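Local coordinates for Glyoxalase/bleomycin resistance protein/dioxygenase (Nocardioides sp., PDB 4MYM) that is of unknown precise function but belongs to the glyoxalase/bleomycin resistance/dioxygenase superfamily, whose members are metal-dependent enzymes or drug-binding resistance proteins, at residues Ser106-Ile111 / Tyr151-Glu156; Val45-Thr50 / Pro142-Glu147. All coordinates share one frame; numbering follows the deposited sequence.

Contact 2 uses the turn leading into strand 147-154 and contact 1 that strand's far end, their centres about 23 Å apart. The chain carries two mixed four-stranded sheets of order 1-4-3-2, as expected for the vicinal oxygen chelate fold. In contact 2, helix 41-51, which packs on strands 33-38 and 72-77 of the first sheet, meets the turn joining strands 136-142 and 147-154 of the other; this contact therefore spans the junction between the two sheet modules. Contact 1 stays within the second, where the start of helix 108-120 rests on strand 147-154. Along the chain the segments alternate, 45-50, 106-111, 142-147 and 151-156, so the two long-range closures interlock.

Contact 1: Ser106-Ile111 / Tyr151-Glu156; sequences SSPVEI and YFAWLE
Ala-153 points its methyl toward the start of helix 108-120, where that helix lies across a sheet of the vicinal oxygen chelate fold. The tight part is here: Ala-153 CB sits 3.4 Å from Ser-107 C, at the junction just before the first helical turn. Beside it, Ile-111 reaches down from the helix onto the strand. With CG1 anti to its own carbonyl carbon (chi1 -63°), its CD1 comes to rest on the strand backbone, 3.6 Å from Phe-152 C, while Ile-111 CG1 touches Ala-153 CB at 3.9 Å. Ile-111 also touches Leu-105 and Ile-139. No hydrogen bond crosses between the segments, so the helix is seated by apolar packing. Phe-152 and Trp-154 point to the other face of the sheet, where Phe-152 packs on Asp-33 of the second subunit.

The opposite flank of the helix start is looser and faces solvent. Val-109 is exposed and turned from the strand, and Ser-107 serves as N-cap, its OG accepting from Glu-110 N at 3.3 Å with a fairly straight N-H...O angle of 155°. At the partly exposed end of the contact, Pro-108 CG lies 3.6 Å from Trp-154 O, and the same CG meets Leu-155 CD2 at 3.7 Å.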
loop_
_atom_site.group_PDB
_atom_site.type_symbol
_atom_site.label_atom_id
_atom_site.label_comp_id
_atom_site.label_asym_id
_atom_site.label_seq_id
_atom_site.Cartn_x
_atom_site.Cartn_y
_atom_site.Cartn_z
ATOM N N SER A 106 -15.703 -7.095 -9.146
ATOM C CA SER A 106 -17.005 -6.563 -9.531
ATOM C C SER A 106 -18.212 -7.409 -9.139
ATOM O O SER A 106 -19.330 -6.954 -9.302
ATOM C CB SER A 106 -17.041 -6.329 -11.041
ATOM O OG SER A 106 -15.988 -5.470 -11.413
ATOM N N SER A 107 -18.002 -8.628 -8.646
ATOM C CA SER A 107 -19.117 -9.435 -8.156
ATOM C C SER A 107 -18.621 -10.558 -7.250
ATOM O O SER A 107 -17.505 -11.025 -7.426
ATOM C CB SER A 107 -19.903 -10.049 -9.324
ATOM O OG SER A 107 -19.520 -11.398 -9.536
ATOM N N PRO A 108 -19.462 -11.006 -6.304
ATOM C CA PRO A 108 -19.126 -12.117 -5.397
ATOM C C PRO A 108 -18.737 -13.395 -6.101
ATOM O O PRO A 108 -17.867 -14.120 -5.640
ATOM C CB PRO A 108 -20.415 -12.311 -4.596
ATOM C CG PRO A 108 -21.011 -10.958 -4.561
ATOM C CD PRO A 108 -20.706 -10.337 -5.892
ATOM N N VAL A 109 -19.341 -13.653 -7.253
ATOM C CA VAL A 109 -19.080 -14.871 -7.973
ATOM C C VAL A 109 -17.695 -14.841 -8.637
ATOM O O VAL A 109 -17.051 -15.881 -8.803
ATOM C CB VAL A 109 -20.265 -15.149 -8.937
ATOM C CG1 VAL A 109 -19.796 -15.448 -10.335
ATOM C CG2 VAL A 109 -21.131 -16.261 -8.365
ATOM N N GLU A 110 -17.225 -13.644 -8.985
ATOM C CA GLU A 110 -15.873 -13.485 -9.484
ATOM C C GLU A 110 -14.793 -13.844 -8.434
ATOM O O GLU A 110 -13.664 -14.274 -8.803
ATOM C CB GLU A 110 -15.634 -12.049 -10.008
ATOM C CG GLU A 110 -14.350 -11.941 -10.826
ATOM C CD GLU A 110 -14.086 -10.537 -11.360
ATOM O OE1 GLU A 110 -14.974 -9.664 -11.265
ATOM O OE2 GLU A 110 -12.976 -10.332 -11.888
ATOM N N ILE A 111 -15.131 -13.665 -7.163
ATOM C CA ILE A 111 -14.240 -14.053 -6.049
ATOM C C ILE A 111 -13.918 -15.557 -6.124
ATOM O O ILE A 111 -12.755 -15.953 -6.122
ATOM C CB ILE A 111 -14.854 -13.673 -4.681
ATOM C CG1 ILE A 111 -15.011 -12.156 -4.564
ATOM C CG2 ILE A 111 -14.024 -14.216 -3.514
ATOM C CD1 ILE A 111 -13.709 -11.359 -4.544
ATOM N N TYR A 151 -8.947 -10.081 -1.839
ATOM C CA TYR A 151 -9.816 -9.822 -2.982
ATOM C C TYR A 151 -11.203 -9.817 -2.376
ATOM O O TYR A 151 -11.546 -10.709 -1.590
ATOM C CB TYR A 151 -9.709 -10.909 -4.056
ATOM C CG TYR A 151 -8.477 -10.920 -4.928
ATOM C CD1 TYR A 151 -7.229 -10.510 -4.456
ATOM C CD2 TYR A 151 -8.542 -11.406 -6.232
ATOM C CE1 TYR A 151 -6.108 -10.543 -5.262
ATOM C CE2 TYR A 151 -7.419 -11.452 -7.035
ATOM C CZ TYR A 151 -6.204 -11.012 -6.546
ATOM O OH TYR A 151 -5.086 -11.076 -7.346
ATOM N N PHE A 152 -11.998 -8.795 -2.678
ATOM C CA PHE A 152 -13.314 -8.660 -2.091
ATOM C C PHE A 152 -14.296 -8.144 -3.136
ATOM O O PHE A 152 -13.894 -7.482 -4.098
ATOM C CB PHE A 152 -13.326 -7.757 -0.851
ATOM C CG PHE A 152 -13.155 -6.281 -1.141
ATOM C CD1 PHE A 152 -11.893 -5.740 -1.378
ATOM C CD2 PHE A 152 -14.246 -5.431 -1.142
ATOM C CE1 PHE A 152 -11.733 -4.385 -1.648
ATOM C CE2 PHE A 152 -14.085 -4.077 -1.418
ATOM C CZ PHE A 152 -12.833 -3.556 -1.655
ATOM N N ALA A 153 -15.563 -8.490 -2.938
ATOM C CA ALA A 153 -16.661 -7.936 -3.725
ATOM C C ALA A 153 -17.894 -7.775 -2.838
ATOM O O ALA A 153 -18.183 -8.617 -1.976
ATOM C CB ALA A 153 -16.943 -8.810 -4.928
ATOM N N TRP A 154 -18.599 -6.663 -3.032
ATOM C CA TRP A 154 -19.724 -6.312 -2.186
ATOM C C TRP A 154 -20.917 -7.215 -2.492
ATOM O O TRP A 154 -21.190 -7.506 -3.646
ATOM C CB TRP A 154 -20.141 -4.852 -2.395
ATOM C CG TRP A 154 -19.110 -3.869 -1.965
ATOM C CD1 TRP A 154 -18.512 -2.933 -2.738
ATOM C CD2 TRP A 154 -18.545 -3.739 -0.658
ATOM N NE1 TRP A 154 -17.605 -2.225 -2.000
ATOM C CE2 TRP A 154 -17.600 -2.703 -0.719
ATOM C CE3 TRP A 154 -18.733 -4.410 0.551
ATOM C CZ2 TRP A 154 -16.848 -2.308 0.389
ATOM C CZ3 TRP A 154 -17.986 -4.023 1.651
ATOM C CH2 TRP A 154 -17.056 -2.976 1.560
ATOM N N LEU A 155 -21.592 -7.654 -1.444
ATOM C CA LEU A 155 -22.862 -8.366 -1.571
ATOM C C LEU A 155 -23.958 -7.336 -1.818
ATOM O O LEU A 155 -23.698 -6.126 -1.796
ATOM C CB LEU A 155 -23.149 -9.158 -0.295
ATOM C CG LEU A 155 -22.100 -10.203 0.102
ATOM C CD1 LEU A 155 -22.457 -10.824 1.442
ATOM C CD2 LEU A 155 -21.961 -11.278 -0.966
ATOM N N GLU A 156 -25.185 -7.799 -2.054
ATOM C CA GLU A 156 -26.308 -6.876 -2.263
ATOM C C GLU A 156 -26.365 -5.815 -1.170
ATOM O O GLU A 156 -26.269 -6.131 0.012
ATOM C CB GLU A 156 -27.656 -7.611 -2.311
ATOM C CG GLU A 156 -28.833 -6.635 -2.352
ATOM C CD GLU A 156 -30.197 -7.287 -2.495
ATOM O OE1 GLU A 156 -30.320 -8.513 -2.268
ATOM O OE2 GLU A 156 -31.158 -6.548 -2.818
#

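Contact 2: Val45-Thr50 / Pro142-Glu147; sequences VEFYTT and PGPCGE
Glu-147 OE2, at the end of the turn that leads from strand 136-142 into strand 147-154 of this vicinal oxygen chelate fold, is gripped by two donors: Tyr-48 OH from helix 41-51 and the indole NE1 of Trp-149, a residue of strand 147-154. The bond from Tyr-48 OH to Glu-147 OE2 is very short, 2.5 Å. The two side chains approach from opposite directions, and the carboxylate oxygen lies at the edge of the phenol, in its plane, with the two planes 25° apart. A chi1 of 87° and a bend at chi2 bring the carboxylate to Cys-145 N, which binds the syn lone pair of Glu-147 OE1 at 2.9 Å, so a third donor fixes the group's rotation. The turn is also closed by Gly-143 N bonding to Glu-147 O, and Arg-97 clasps the carbonyls of both residues.

Pro-144 packs against both aromatic side chains, which also touch each other, Phe-47 CD1 over one face of the Tyr-48 ring. Pro-144 CD lies over one face of Phe-47, 3.6 Å from the ring centroid and 16° off the normal, a CH-pi contact. The same Pro-144 CD approaches Tyr-48 OH to 3.2 Å, and Cys-145 SG stands near the phenol plane, 3.7 Å from Tyr-48 OH.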
loop_
_atom_site.group_PDB
_atom_site.type_symbol
_atom_site.label_atom_id
_atom_site.label_comp_id
_atom_site.label_asym_id
_atom_site.label_seq_id
_atom_site.Cartn_x
_atom_site.Cartn_y
_atom_site.Cartn_z
ATOM N N VAL A 45 10.207 -11.067 -6.345
ATOM C CA VAL A 45 9.953 -10.794 -7.762
ATOM C C VAL A 45 9.281 -12.016 -8.426
ATOM O O VAL A 45 8.317 -11.867 -9.160
ATOM C CB VAL A 45 11.252 -10.396 -8.518
ATOM C CG1 VAL A 45 11.069 -10.450 -10.032
ATOM C CG2 VAL A 45 11.721 -9.012 -8.083
ATOM N N GLU A 46 9.779 -13.209 -8.135
ATOM C CA GLU A 46 9.201 -14.446 -8.675
ATOM C C GLU A 46 7.712 -14.605 -8.312
ATOM O O GLU A 46 6.886 -14.953 -9.165
ATOM C CB GLU A 46 10.018 -15.646 -8.176
ATOM C CG GLU A 46 9.518 -17.018 -8.616
ATOM C CD GLU A 46 9.636 -17.263 -10.116
ATOM O OE1 GLU A 46 10.305 -16.469 -10.832
ATOM O OE2 GLU A 46 9.051 -18.271 -10.584
ATOM N N PHE A 47 7.370 -14.318 -7.060
ATOM C CA PHE A 47 5.981 -14.415 -6.587
ATOM C C PHE A 47 5.036 -13.466 -7.338
ATOM O O PHE A 47 4.026 -13.896 -7.897
ATOM C CB PHE A 47 5.928 -14.153 -5.070
ATOM C CG PHE A 47 4.540 -14.210 -4.478
ATOM C CD1 PHE A 47 3.722 -13.096 -4.476
ATOM C CD2 PHE A 47 4.059 -15.388 -3.899
ATOM C CE1 PHE A 47 2.445 -13.142 -3.937
ATOM C CE2 PHE A 47 2.785 -15.442 -3.354
ATOM C CZ PHE A 47 1.975 -14.313 -3.368
ATOM N N TYR A 48 5.364 -12.172 -7.383
ATOM C CA TYR A 48 4.418 -11.202 -7.947
ATOM C C TYR A 48 4.265 -11.325 -9.448
ATOM O O TYR A 48 3.170 -11.089 -9.970
ATOM C CB TYR A 48 4.765 -9.760 -7.543
ATOM C CG TYR A 48 4.778 -9.624 -6.042
ATOM C CD1 TYR A 48 3.586 -9.541 -5.312
ATOM C CD2 TYR A 48 5.981 -9.658 -5.345
ATOM C CE1 TYR A 48 3.606 -9.460 -3.923
ATOM C CE2 TYR A 48 6.014 -9.575 -3.969
ATOM C CZ TYR A 48 4.837 -9.483 -3.267
ATOM O OH TYR A 48 4.919 -9.404 -1.907
ATOM N N THR A 49 5.352 -11.695 -10.128
ATOM C CA THR A 49 5.330 -11.908 -11.572
ATOM C C THR A 49 4.588 -13.194 -11.950
ATOM O O THR A 49 3.601 -13.150 -12.679
ATOM C CB THR A 49 6.747 -11.950 -12.175
ATOM O OG1 THR A 49 7.542 -12.929 -11.493
ATOM C CG2 THR A 49 7.416 -10.589 -12.044
ATOM N N THR A 50 5.044 -14.334 -11.443
ATOM C CA THR A 50 4.483 -15.622 -11.897
ATOM C C THR A 50 3.117 -15.945 -11.284
ATOM O O THR A 50 2.267 -16.524 -11.960
ATOM C CB THR A 50 5.441 -16.794 -11.635
ATOM O OG1 THR A 50 5.492 -17.052 -10.234
ATOM C CG2 THR A 50 6.838 -16.477 -12.165
ATOM N N PRO A 142 -1.383 -14.682 2.159
ATOM C CA PRO A 142 -0.111 -14.034 2.458
ATOM C C PRO A 142 0.766 -13.856 1.220
ATOM O O PRO A 142 0.743 -14.683 0.304
ATOM C CB PRO A 142 0.563 -15.019 3.417
ATOM C CG PRO A 142 0.077 -16.353 2.962
ATOM C CD PRO A 142 -1.330 -16.132 2.466
ATOM N N GLY A 143 1.516 -12.762 1.185
ATOM C CA GLY A 143 2.599 -12.607 0.219
ATOM C C GLY A 143 3.930 -12.734 0.953
ATOM O O GLY A 143 3.952 -12.886 2.172
ATOM N N PRO A 144 5.043 -12.680 0.213
ATOM C CA PRO A 144 6.377 -12.909 0.775
ATOM C C PRO A 144 7.014 -11.706 1.516
ATOM O O PRO A 144 8.131 -11.835 2.027
ATOM C CB PRO A 144 7.213 -13.286 -0.453
ATOM C CG PRO A 144 6.516 -12.652 -1.621
ATOM C CD PRO A 144 5.056 -12.579 -1.263
ATOM N N CYS A 145 6.334 -10.563 1.577
ATOM C CA CYS A 145 6.897 -9.377 2.223
ATOM C C CYS A 145 6.131 -8.961 3.477
ATOM O O CYS A 145 6.032 -7.761 3.796
ATOM C CB CYS A 145 6.947 -8.222 1.215
ATOM S SG CYS A 145 8.076 -8.520 -0.157
ATOM N N GLY A 146 5.598 -9.949 4.200
ATOM C CA GLY A 146 4.834 -9.686 5.408
ATOM C C GLY A 146 3.417 -9.216 5.171
ATOM O O GLY A 146 2.634 -9.120 6.100
ATOM N N GLU A 147 3.079 -8.884 3.932
ATOM C CA GLU A 147 1.744 -8.409 3.645
ATOM C C GLU A 147 0.804 -9.596 3.463
ATOM O O GLU A 147 1.245 -10.729 3.195
ATOM C CB GLU A 147 1.728 -7.541 2.380
ATOM C CG GLU A 147 1.567 -8.282 1.058
ATOM C CD GLU A 147 2.820 -8.998 0.574
ATOM O OE1 GLU A 147 3.795 -9.171 1.342
ATOM O OE2 GLU A 147 2.826 -9.389 -0.612
#